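Local atomic coordinates of Glucanase/chitosanase (Paenibacillus fukuinensis, PDB entry 4ZZ8), a protein that probably hydrolyses O-glycosidic bonds in glucans and chitosan, and is represented here by its F5/8 type C domain, which has glucosamine units bound. Residues S19-G24 and S41-S46; V63-E68 and Y129-F134; E68-T73 and R123-G128. One frame throughout, in Å; residues are numbered along the deposited sequence.

Contact 1: residues S19-G24 and S41-S46. With GCS (2-amino-2-deoxy-beta-D-glucopyranose), chain C; GCS (2-amino-2-deoxy-beta-D-glucopyranose), chain B.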
loop_
_atom_site.group_PDB
_atom_site.type_symbol
_atom_site.label_atom_id
_atom_site.label_comp_id
_atom_site.label_asym_id
_atom_site.label_seq_id
_atom_site.Cartn_x
_atom_site.Cartn_y
_atom_site.Cartn_z
ATOM N N SER A 19 -7.332 3.584 -8.305
ATOM C CA SER A 19 -7.433 4.710 -9.193
ATOM C C SER A 19 -6.077 5.417 -9.158
ATOM O O SER A 19 -5.263 5.122 -8.286
ATOM C CB SER A 19 -8.516 5.669 -8.684
ATOM O OG SER A 19 -8.242 6.222 -7.402
ATOM N N ILE A 20 -5.928 6.375 -10.058
ATOM C CA ILE A 20 -4.768 7.237 -10.082
ATOM C C ILE A 20 -5.194 8.673 -10.335
ATOM O O ILE A 20 -6.179 8.904 -10.991
ATOM C CB ILE A 20 -3.726 6.785 -11.147
ATOM C CG1 ILE A 20 -4.185 7.063 -12.526
ATOM C CG2 ILE A 20 -3.337 5.315 -10.920
ATOM C CD1 ILE A 20 -3.082 6.968 -13.548
ATOM N N GLU A 21 -4.484 9.616 -9.775
ATOM C CA GLU A 21 -4.866 11.015 -9.924
ATOM C C GLU A 21 -4.621 11.473 -11.365
ATOM O O GLU A 21 -5.511 12.175 -11.940
ATOM C CB GLU A 21 -4.062 11.851 -8.939
ATOM C CG GLU A 21 -4.280 13.335 -8.973
ATOM C CD GLU A 21 -3.273 14.118 -8.152
ATOM O OE1 GLU A 21 -2.800 15.170 -8.663
ATOM O OE2 GLU A 21 -3.056 13.799 -6.983
ATOM N N THR A 22 -3.418 11.187 -11.862
ATOM C CA THR A 22 -2.981 11.587 -13.197
ATOM C C THR A 22 -1.910 10.659 -13.653
ATOM O O THR A 22 -1.304 9.971 -12.820
ATOM C CB THR A 22 -2.387 13.039 -13.235
ATOM O OG1 THR A 22 -1.226 13.098 -12.395
ATOM C CG2 THR A 22 -3.408 14.173 -12.965
ATOM N N ALA A 23 -1.589 10.687 -14.960
ATOM C CA ALA A 23 -0.385 10.021 -15.443
ATOM C C ALA A 23 0.839 10.525 -14.662
ATOM O O ALA A 23 0.919 11.657 -14.267
ATOM C CB ALA A 23 -0.222 10.201 -16.948
ATOM N N GLY A 24 1.733 9.586 -14.325
ATOM C CA GLY A 24 2.859 9.833 -13.468
ATOM C C GLY A 24 2.684 9.548 -11.987
ATOM O O GLY A 24 3.638 9.620 -11.195
ATOM N N SER A 41 -4.037 8.585 -5.564
ATOM C CA SER A 41 -5.356 8.105 -6.035
ATOM C C SER A 41 -6.195 9.249 -6.584
ATOM O O SER A 41 -5.816 10.431 -6.507
ATOM C CB SER A 41 -6.112 7.481 -4.867
ATOM O OG SER A 41 -6.622 8.460 -3.931
ATOM N N ALA A 42 -7.354 8.911 -7.158
ATOM C CA ALA A 42 -8.394 9.927 -7.373
ATOM C C ALA A 42 -8.822 10.515 -6.082
ATOM O O ALA A 42 -8.683 9.914 -5.016
ATOM C CB ALA A 42 -9.579 9.326 -8.113
ATOM N N TYR A 43 -9.289 11.786 -6.181
ATOM C CA TYR A 43 -9.825 12.467 -5.015
ATOM C C TYR A 43 -11.177 11.909 -4.586
ATOM O O TYR A 43 -11.852 11.294 -5.351
ATOM C CB TYR A 43 -9.974 13.921 -5.318
ATOM C CG TYR A 43 -8.756 14.729 -5.557
ATOM C CD1 TYR A 43 -7.469 14.244 -5.503
ATOM C CD2 TYR A 43 -8.912 16.097 -5.761
ATOM C CE1 TYR A 43 -6.387 15.068 -5.699
ATOM C CE2 TYR A 43 -7.834 16.896 -5.998
ATOM C CZ TYR A 43 -6.574 16.388 -5.927
ATOM O OH TYR A 43 -5.489 17.216 -6.098
ATOM N N GLY A 44 -11.508 12.092 -3.343
ATOM C CA GLY A 44 -12.869 11.892 -2.930
ATOM C C GLY A 44 -12.987 10.942 -1.728
ATOM O O GLY A 44 -12.039 10.413 -1.161
ATOM N N ALA A 45 -14.234 10.675 -1.358
ATOM C CA ALA A 45 -14.522 9.979 -0.116
ATOM C C ALA A 45 -14.610 8.465 -0.236
ATOM O O ALA A 45 -14.838 7.809 0.799
ATOM C CB ALA A 45 -15.820 10.520 0.557
ATOM N N SER A 46 -14.370 7.914 -1.416
ATOM C CA SER A 46 -14.307 6.468 -1.664
ATOM C C SER A 46 -13.102 5.881 -0.986
ATOM O O SER A 46 -12.021 6.510 -1.012
ATOM C CB SER A 46 -14.089 6.229 -3.153
ATOM O OG SER A 46 -13.861 4.871 -3.436
HETATM C C1 GCS C . -2.760 18.295 -4.496
HETATM C C2 GCS C . -2.072 17.304 -5.399
HETATM C C3 GCS C . -2.208 15.922 -4.745
HETATM C C4 GCS C . -1.738 15.980 -3.297
HETATM C C5 GCS C . -2.407 17.089 -2.499
HETATM C C6 GCS C . -1.877 17.253 -1.108
HETATM N N2 GCS C . -2.624 17.294 -6.723
HETATM O O3 GCS C . -1.469 15.028 -5.624
HETATM O O4 GCS C . -1.912 14.697 -2.707
HETATM O O5 GCS C . -2.204 18.301 -3.234
HETATM O O6 GCS C . -0.536 17.661 -1.091
HETATM C C1 GCS B . -3.684 23.539 -5.003
HETATM C C2 GCS B . -2.831 23.122 -3.862
HETATM C C3 GCS B . -2.266 21.700 -4.047
HETATM C C4 GCS B . -3.270 20.734 -4.622
HETATM C C5 GCS B . -3.889 21.419 -5.834
HETATM C C6 GCS B . -4.763 20.532 -6.685
HETATM N N2 GCS B . -1.722 24.099 -3.805
HETATM O O3 GCS B . -1.863 21.170 -2.792
HETATM O O4 GCS B . -2.486 19.598 -5.113
HETATM O O5 GCS B . -4.633 22.543 -5.344
HETATM O O6 GCS B . -5.696 19.941 -5.794
HETATM O O HOH W 1 -4.353 12.262 -5.194
#

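Contact 2: residues V63-E68 and Y129-F134. With GCS (2-amino-2-deoxy-beta-D-glucopyranose), chain C.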
loop_
_atom_site.group_PDB
_atom_site.type_symbol
_atom_site.label_atom_id
_atom_site.label_comp_id
_atom_site.label_asym_id
_atom_site.label_seq_id
_atom_site.Cartn_x
_atom_site.Cartn_y
_atom_site.Cartn_z
ATOM N N VAL A 63 5.708 -3.607 7.226
ATOM C CA VAL A 63 5.457 -2.671 6.109
ATOM C C VAL A 63 5.848 -1.303 6.520
ATOM O O VAL A 63 5.454 -0.832 7.627
ATOM C CB VAL A 63 3.974 -2.774 5.678
ATOM C CG1 VAL A 63 3.522 -1.622 4.797
ATOM C CG2 VAL A 63 3.640 -4.081 5.029
ATOM N N LYS A 64 6.548 -0.589 5.647
ATOM C CA LYS A 64 6.816 0.817 5.911
ATOM C C LYS A 64 6.165 1.655 4.819
ATOM O O LYS A 64 6.401 1.411 3.627
ATOM C CB LYS A 64 8.322 1.078 5.979
ATOM C CG LYS A 64 8.732 2.534 6.253
ATOM C CD LYS A 64 10.239 2.748 6.206
ATOM C CE LYS A 64 10.839 2.738 7.583
ATOM N NZ LYS A 64 12.277 3.058 7.434
ATOM N N LEU A 65 5.278 2.567 5.261
ATOM C CA LEU A 65 4.620 3.507 4.406
ATOM C C LEU A 65 5.275 4.866 4.566
ATOM O O LEU A 65 5.488 5.370 5.677
ATOM C CB LEU A 65 3.152 3.600 4.738
ATOM C CG LEU A 65 2.354 2.294 4.653
ATOM C CD1 LEU A 65 0.877 2.470 4.987
ATOM C CD2 LEU A 65 2.579 1.529 3.341
ATOM N N ASN A 66 5.537 5.489 3.462
ATOM C CA ASN A 66 5.977 6.883 3.468
ATOM C C ASN A 66 4.873 7.682 2.784
ATOM O O ASN A 66 4.787 7.685 1.538
ATOM C CB ASN A 66 7.273 7.007 2.692
ATOM C CG ASN A 66 7.817 8.443 2.644
ATOM O OD1 ASN A 66 8.948 8.644 2.128
ATOM N ND2 ASN A 66 7.098 9.386 3.083
ATOM N N TRP A 67 4.016 8.290 3.569
ATOM C CA TRP A 67 2.862 9.038 3.093
ATOM C C TRP A 67 3.276 10.421 2.600
ATOM O O TRP A 67 4.046 11.104 3.275
ATOM C CB TRP A 67 1.781 9.186 4.133
ATOM C CG TRP A 67 1.135 7.942 4.626
ATOM C CD1 TRP A 67 1.443 7.233 5.771
ATOM C CD2 TRP A 67 0.019 7.274 4.021
ATOM N NE1 TRP A 67 0.568 6.158 5.868
ATOM C CE2 TRP A 67 -0.332 6.204 4.831
ATOM C CE3 TRP A 67 -0.727 7.509 2.848
ATOM C CZ2 TRP A 67 -1.368 5.313 4.483
ATOM C CZ3 TRP A 67 -1.717 6.656 2.522
ATOM C CH2 TRP A 67 -2.029 5.575 3.311
ATOM N N GLU A 68 2.620 10.860 1.536
ATOM C CA GLU A 68 2.552 12.285 1.185
ATOM C C GLU A 68 1.502 12.986 2.038
ATOM O O GLU A 68 0.862 12.365 2.863
ATOM C CB GLU A 68 2.290 12.376 -0.321
ATOM C CG GLU A 68 2.386 13.741 -0.974
ATOM C CD GLU A 68 1.066 14.523 -1.139
ATOM O OE1 GLU A 68 -0.077 13.987 -0.936
ATOM O OE2 GLU A 68 1.203 15.777 -1.394
ATOM N N TYR A 129 -5.541 9.794 -1.562
ATOM C CA TYR A 129 -4.496 9.207 -0.747
ATOM C C TYR A 129 -3.259 9.125 -1.590
ATOM O O TYR A 129 -3.359 8.886 -2.810
ATOM C CB TYR A 129 -4.877 7.789 -0.331
ATOM C CG TYR A 129 -6.161 7.678 0.439
ATOM C CD1 TYR A 129 -7.336 7.527 -0.228
ATOM C CD2 TYR A 129 -6.183 7.759 1.838
ATOM C CE1 TYR A 129 -8.524 7.379 0.441
ATOM C CE2 TYR A 129 -7.352 7.629 2.538
ATOM C CZ TYR A 129 -8.514 7.424 1.818
ATOM O OH TYR A 129 -9.702 7.257 2.546
ATOM N N SER A 130 -2.096 9.265 -1.000
ATOM C CA SER A 130 -0.835 9.249 -1.792
ATOM C C SER A 130 0.351 8.765 -0.982
ATOM O O SER A 130 0.477 9.141 0.181
ATOM C CB SER A 130 -0.555 10.675 -2.330
ATOM O OG SER A 130 0.594 10.723 -3.145
ATOM N N LEU A 131 1.096 7.823 -1.557
ATOM C CA LEU A 131 2.278 7.197 -0.973
ATOM C C LEU A 131 3.504 7.456 -1.826
ATOM O O LEU A 131 3.514 7.068 -2.981
ATOM C CB LEU A 131 2.070 5.673 -0.857
ATOM C CG LEU A 131 1.069 5.260 0.228
ATOM C CD1 LEU A 131 0.550 3.859 -0.054
ATOM C CD2 LEU A 131 1.684 5.275 1.617
ATOM N N TRP A 132 4.544 8.034 -1.251
ATOM C CA TRP A 132 5.824 8.105 -1.910
ATOM C C TRP A 132 6.442 6.728 -2.030
ATOM O O TRP A 132 7.035 6.378 -3.002
ATOM C CB TRP A 132 6.773 8.977 -1.098
ATOM C CG TRP A 132 6.418 10.458 -0.916
ATOM C CD1 TRP A 132 5.942 11.061 0.259
ATOM C CD2 TRP A 132 6.449 11.496 -1.901
ATOM N NE1 TRP A 132 5.723 12.410 0.053
ATOM C CE2 TRP A 132 5.997 12.697 -1.257
ATOM C CE3 TRP A 132 6.800 11.559 -3.239
ATOM C CZ2 TRP A 132 5.981 13.916 -1.934
ATOM C CZ3 TRP A 132 6.689 12.775 -3.956
ATOM C CH2 TRP A 132 6.280 13.929 -3.259
ATOM N N GLU A 133 6.314 5.955 -0.981
ATOM C CA GLU A 133 6.793 4.579 -0.932
ATOM C C GLU A 133 5.924 3.681 -0.085
ATOM O O GLU A 133 5.336 4.060 0.926
ATOM C CB GLU A 133 8.279 4.464 -0.435
ATOM C CG GLU A 133 9.282 4.951 -1.455
ATOM C CD GLU A 133 9.396 4.113 -2.678
ATOM O OE1 GLU A 133 9.760 2.873 -2.630
ATOM O OE2 GLU A 133 9.104 4.527 -3.773
ATOM N N PHE A 134 5.887 2.417 -0.515
ATOM C CA PHE A 134 5.167 1.288 0.155
ATOM C C PHE A 134 6.191 0.120 0.116
ATOM O O PHE A 134 6.436 -0.433 -0.945
ATOM C CB PHE A 134 3.921 0.960 -0.692
ATOM C CG PHE A 134 3.103 -0.250 -0.287
ATOM C CD1 PHE A 134 3.353 -0.980 0.876
ATOM C CD2 PHE A 134 1.970 -0.614 -1.045
ATOM C CE1 PHE A 134 2.556 -2.114 1.168
ATOM C CE2 PHE A 134 1.201 -1.719 -0.787
ATOM C CZ PHE A 134 1.498 -2.505 0.334
HETATM C C1 GCS C . -2.760 18.295 -4.496
HETATM C C2 GCS C . -2.072 17.304 -5.399
HETATM C C3 GCS C . -2.208 15.922 -4.745
HETATM C C4 GCS C . -1.738 15.980 -3.297
HETATM C C5 GCS C . -2.407 17.089 -2.499
HETATM C C6 GCS C . -1.877 17.253 -1.108
HETATM N N2 GCS C . -2.624 17.294 -6.723
HETATM O O3 GCS C . -1.469 15.028 -5.624
HETATM O O4 GCS C . -1.912 14.697 -2.707
HETATM O O5 GCS C . -2.204 18.301 -3.234
HETATM O O6 GCS C . -0.536 17.661 -1.091
#

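Contact 3: residues E68-T73 and R123-G128. With GCS (2-amino-2-deoxy-beta-D-glucopyranose), chain C; SO4 (sulfate ion), chain G.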
loop_
_atom_site.group_PDB
_atom_site.type_symbol
_atom_site.label_atom_id
_atom_site.label_comp_id
_atom_site.label_asym_id
_atom_site.label_seq_id
_atom_site.Cartn_x
_atom_site.Cartn_y
_atom_site.Cartn_z
ATOM N N GLU A 68 2.620 10.860 1.536
ATOM C CA GLU A 68 2.552 12.285 1.185
ATOM C C GLU A 68 1.502 12.986 2.038
ATOM O O GLU A 68 0.862 12.365 2.863
ATOM C CB GLU A 68 2.290 12.376 -0.321
ATOM C CG GLU A 68 2.386 13.741 -0.974
ATOM C CD GLU A 68 1.066 14.523 -1.139
ATOM O OE1 GLU A 68 -0.077 13.987 -0.936
ATOM O OE2 GLU A 68 1.203 15.777 -1.394
ATOM N N ASP A 69 1.318 14.304 1.878
ATOM C CA ASP A 69 0.438 15.042 2.764
ATOM C C ASP A 69 -0.983 14.476 2.757
ATOM O O ASP A 69 -1.669 14.518 3.792
ATOM C CB ASP A 69 0.476 16.537 2.379
ATOM C CG ASP A 69 1.916 17.124 2.303
ATOM O OD1 ASP A 69 2.874 16.471 1.793
ATOM O OD2 ASP A 69 2.065 18.272 2.787
ATOM N N ALA A 70 -1.406 13.889 1.607
ATOM C CA ALA A 70 -2.739 13.285 1.507
ATOM C C ALA A 70 -2.602 11.893 2.121
ATOM O O ALA A 70 -2.536 10.914 1.388
ATOM C CB ALA A 70 -3.199 13.210 0.117
ATOM N N TYR A 71 -2.552 11.795 3.420
ATOM C CA TYR A 71 -2.370 10.502 4.101
ATOM C C TYR A 71 -3.718 9.947 4.579
ATOM O O TYR A 71 -4.750 10.616 4.557
ATOM C CB TYR A 71 -1.377 10.613 5.265
ATOM C CG TYR A 71 -1.770 11.415 6.467
ATOM C CD1 TYR A 71 -1.487 12.756 6.521
ATOM C CD2 TYR A 71 -2.336 10.803 7.603
ATOM C CE1 TYR A 71 -1.770 13.500 7.659
ATOM C CE2 TYR A 71 -2.630 11.529 8.724
ATOM C CZ TYR A 71 -2.324 12.873 8.735
ATOM O OH TYR A 71 -2.614 13.589 9.867
ATOM N N ALA A 72 -3.696 8.678 4.974
ATOM C CA ALA A 72 -4.901 8.027 5.542
ATOM C C ALA A 72 -4.778 8.036 7.049
ATOM O O ALA A 72 -3.803 7.571 7.600
ATOM C CB ALA A 72 -4.999 6.578 5.125
ATOM N N THR A 73 -5.800 8.538 7.722
ATOM C CA THR A 73 -5.951 8.323 9.164
ATOM C C THR A 73 -6.472 6.922 9.496
ATOM O O THR A 73 -6.214 6.372 10.577
ATOM C CB THR A 73 -6.832 9.359 9.846
ATOM O OG1 THR A 73 -8.173 9.309 9.366
ATOM C CG2 THR A 73 -6.266 10.760 9.681
ATOM N N ARG A 123 -9.506 9.637 4.898
ATOM C CA ARG A 123 -8.513 10.643 4.543
ATOM C C ARG A 123 -8.239 11.649 5.669
ATOM O O ARG A 123 -9.184 11.994 6.400
ATOM C CB ARG A 123 -9.033 11.455 3.395
ATOM C CG ARG A 123 -9.181 10.716 2.061
ATOM C CD ARG A 123 -9.915 11.634 1.054
ATOM N NE ARG A 123 -11.269 11.915 1.521
ATOM C CZ ARG A 123 -12.061 12.842 0.969
ATOM N NH1 ARG A 123 -11.637 13.614 -0.046
ATOM N NH2 ARG A 123 -13.290 12.999 1.469
ATOM N N ALA A 124 -6.986 12.077 5.777
ATOM C CA ALA A 124 -6.562 13.236 6.581
ATOM C C ALA A 124 -6.965 14.543 5.867
ATOM O O ALA A 124 -7.111 15.530 6.548
ATOM C CB ALA A 124 -5.111 13.257 6.772
ATOM N N THR A 125 -7.201 14.519 4.554
ATOM C CA THR A 125 -7.383 15.722 3.748
ATOM C C THR A 125 -8.585 15.550 2.912
ATOM O O THR A 125 -9.170 14.460 2.821
ATOM C CB THR A 125 -6.141 16.005 2.828
ATOM O OG1 THR A 125 -6.175 15.040 1.754
ATOM C CG2 THR A 125 -4.859 16.018 3.538
ATOM N N ALA A 126 -9.001 16.573 2.174
ATOM C CA ALA A 126 -10.061 16.429 1.292
ATOM C C ALA A 126 -9.635 16.075 -0.170
ATOM O O ALA A 126 -10.313 16.459 -1.106
ATOM C CB ALA A 126 -10.884 17.745 1.284
ATOM N N TYR A 127 -8.425 15.489 -0.330
ATOM C CA TYR A 127 -7.903 15.146 -1.663
ATOM C C TYR A 127 -8.171 13.665 -1.839
ATOM O O TYR A 127 -9.308 13.254 -1.722
ATOM C CB TYR A 127 -6.430 15.584 -1.787
ATOM C CG TYR A 127 -6.244 17.096 -1.622
ATOM C CD1 TYR A 127 -6.782 17.938 -2.557
ATOM C CD2 TYR A 127 -5.561 17.632 -0.544
ATOM C CE1 TYR A 127 -6.679 19.371 -2.415
ATOM C CE2 TYR A 127 -5.364 19.044 -0.448
ATOM C CZ TYR A 127 -5.934 19.866 -1.393
ATOM O OH TYR A 127 -5.849 21.259 -1.328
ATOM N N GLY A 128 -7.130 12.884 -2.082
ATOM C CA GLY A 128 -7.281 11.443 -2.111
ATOM C C GLY A 128 -6.296 10.855 -1.125
ATOM O O GLY A 128 -6.167 11.336 0.037
HETATM C C1 GCS C . -2.760 18.295 -4.496
HETATM C C2 GCS C . -2.072 17.304 -5.399
HETATM C C3 GCS C . -2.208 15.922 -4.745
HETATM C C4 GCS C . -1.738 15.980 -3.297
HETATM C C5 GCS C . -2.407 17.089 -2.499
HETATM C C6 GCS C . -1.877 17.253 -1.108
HETATM N N2 GCS C . -2.624 17.294 -6.723
HETATM O O3 GCS C . -1.469 15.028 -5.624
HETATM O O4 GCS C . -1.912 14.697 -2.707
HETATM O O5 GCS C . -2.204 18.301 -3.234
HETATM O O6 GCS C . -0.536 17.661 -1.091
HETATM S S SO4 G . -13.471 10.279 4.154
HETATM O O1 SO4 G . -14.105 11.644 3.866
HETATM O O2 SO4 G . -12.030 10.330 3.970
HETATM O O3 SO4 G . -13.688 9.956 5.600
HETATM O O4 SO4 G . -13.990 9.059 3.386
HETATM O O HOH W 2 -5.793 12.400 2.502
#

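Contact 1: residues S19-G24 and S41-S46
Ser19 opens the contact by accepting a backbone N-H from the 41-46 loop: Ala42 N donates to Ser19 OG over 2.8 Å, with an angle of 158° at the hydrogen. Ser19 OG is set between its own backbone N and carbonyl carbon, which puts the hydroxyl beside Ala42 N (chi1 62°), with Ala42 CB also touching it. A small hydroxyl suits this place, since it can serve a backbone amide without holding the loops apart. At Ile20 the side chain points away and the main chain does the work, running close past Ser41. Glu21 carries the rest. Its CB rests 3.3 Å from Ser41 O, and from there the extended chain, with CG anti to the backbone N (chi1 178°), carries the carboxylate out to the glucosamine of chain C. Glu21 OE1 accepts from the sugar's amino nitrogen N2 at 2.9 Å. Sugar O3 donates to the other oxygen, Glu21 OE2, though 2.4 Å is very short and the exact length doubtful. A water also donates to Glu21 OE2 and to Ser41 O, 2.7 Å from each, tying the carboxylate back to the 41-46 loop. Tyr43 reaches the same sugar: its ring edge faces Glu21 OE2, and Tyr43 OH accepts from N2 at 2.9 Å. The same hydroxyl shares a hydrogen bond of 2.7 Å with O6 of the chain B glucosamine, so it spans two sugars. An acidic side chain would help hold a protonated amino group, consistent with binding of a chitosan-like chain. Both segments are loops: 19-24 follows strand 14-17, whereas 41-46 joins strand 39-40 to strand 48-54. Trp39 NE1 donates to Ser19 O, and Tyr129, leading into the strand 130-137 region, gives its backbone N-H to Ser41 OG.

Contact 2: residues V63-E68 and Y129-F134
The Trp67 indole takes Leu131 CD2 over one face, a CH-pi contact 3.6 Å from the centroid of the six-membered ring, while Ser130 O and Tyr129 CB lie at its edge. Trp132 covers Glu68 instead: Glu68 CB sits over one face near the rim, and Trp67 O lies at the ring's edge. Asn66 ND2 approaches that indole obliquely, the amide and ring planes 53° apart. Farther along, Leu65 CD2 packs 3.6 Å from Phe134 CD1, and Val63 CG1 meets the same ring. The backbones are antiparallel. Asn66 N donates almost straight to Glu133 O at 2.9 Å, but Asn66 O takes Trp132 N at 2.8 Å and Glu133 N only weakly. Two residues thus face one, a classic beta bulge, which shifts the register by one. Glu68 swings CG away from its own N (chi1 -171°) and, bent at chi2, sends the carboxylate to the sugar: Glu68 OE1 accepts from O4 of the chain C glucosamine, and Glu68 OE2 from its O6, each at 2.6 Å. Leu65, Trp67, Leu131 and Phe134 share the face turned to strands 48-54 and 115-123, which suits apolar residues, while the residue just after strand 57-67 presents an acceptor pair matched to two sugar hydroxyls.

Contact 3: residues E68-T73 and R123-G128
Tyr71 lays its ring over the methyl group of Ala124, whose CB stands above the ring centre, 3.4 Å from the centroid and 10° off the normal. It is a close CH-pi contact, and the small methyl of alanine suits so close an approach to an aromatic face. Tyr71 CG lies between its backbone N and carbonyl carbon (chi1 68°), folding the ring back over the 123-128 loop. The main chains join just beside it, Ala124 N donating to Tyr71 O at 2.9 Å. A water donates to Tyr71 O and Gly128 O and accepts from Thr125 OG1, bridging the two loops. Thr125 OG1 also accepts from Tyr127 N, an ST turn, while Thr125 CG2 touches Asp69 O. Ala70, centre of an inverse gamma turn, gives its N-H to Glu68 OE1 at 2.9 Å, from above the carboxylate plane, and so helps fix that sugar-binding group. Tyr127 offers a ring face to C5 of the chain C glucosamine, with Tyr43 meeting its ring from the 41-46 loop. Arg123 NH1 holds Tyr127 O at 2.9 Å, and Arg123 N, NE and NH2 all grip a sulfate, probably from the crystallisation liquor. The 68-73 loop links strand 57-67 to strand 75-80, and the 123-128 loop runs from strand 115-123 to strand 130-137; each crosses from one sheet of the sandwich to the other, and the contact joins these two crossing loops.

In the fold
Contact 1 closes first along the chain; contact 2 then brackets contact 3, which is nested within its loop and shares Glu68 with it. The centres of contacts 1 and 2 lie about 15 Å apart, and contact 3 is about 11 Å from each. Contact 2 pairs neighbouring strands, 57-67 and 130-137, of the four-stranded sheet, whereas contacts 1 and 3 join loops at one end of the beta sandwich, the fold of F5/8 type C domains. Probable backbone hydrogen bonds tie them together: Ser41 N to Tyr129 O, Gly44 N to Tyr127 O and Ser130 N to Ala70 O. All three touch the chain C glucosamine, so sheet and loops build one sugar-binding site.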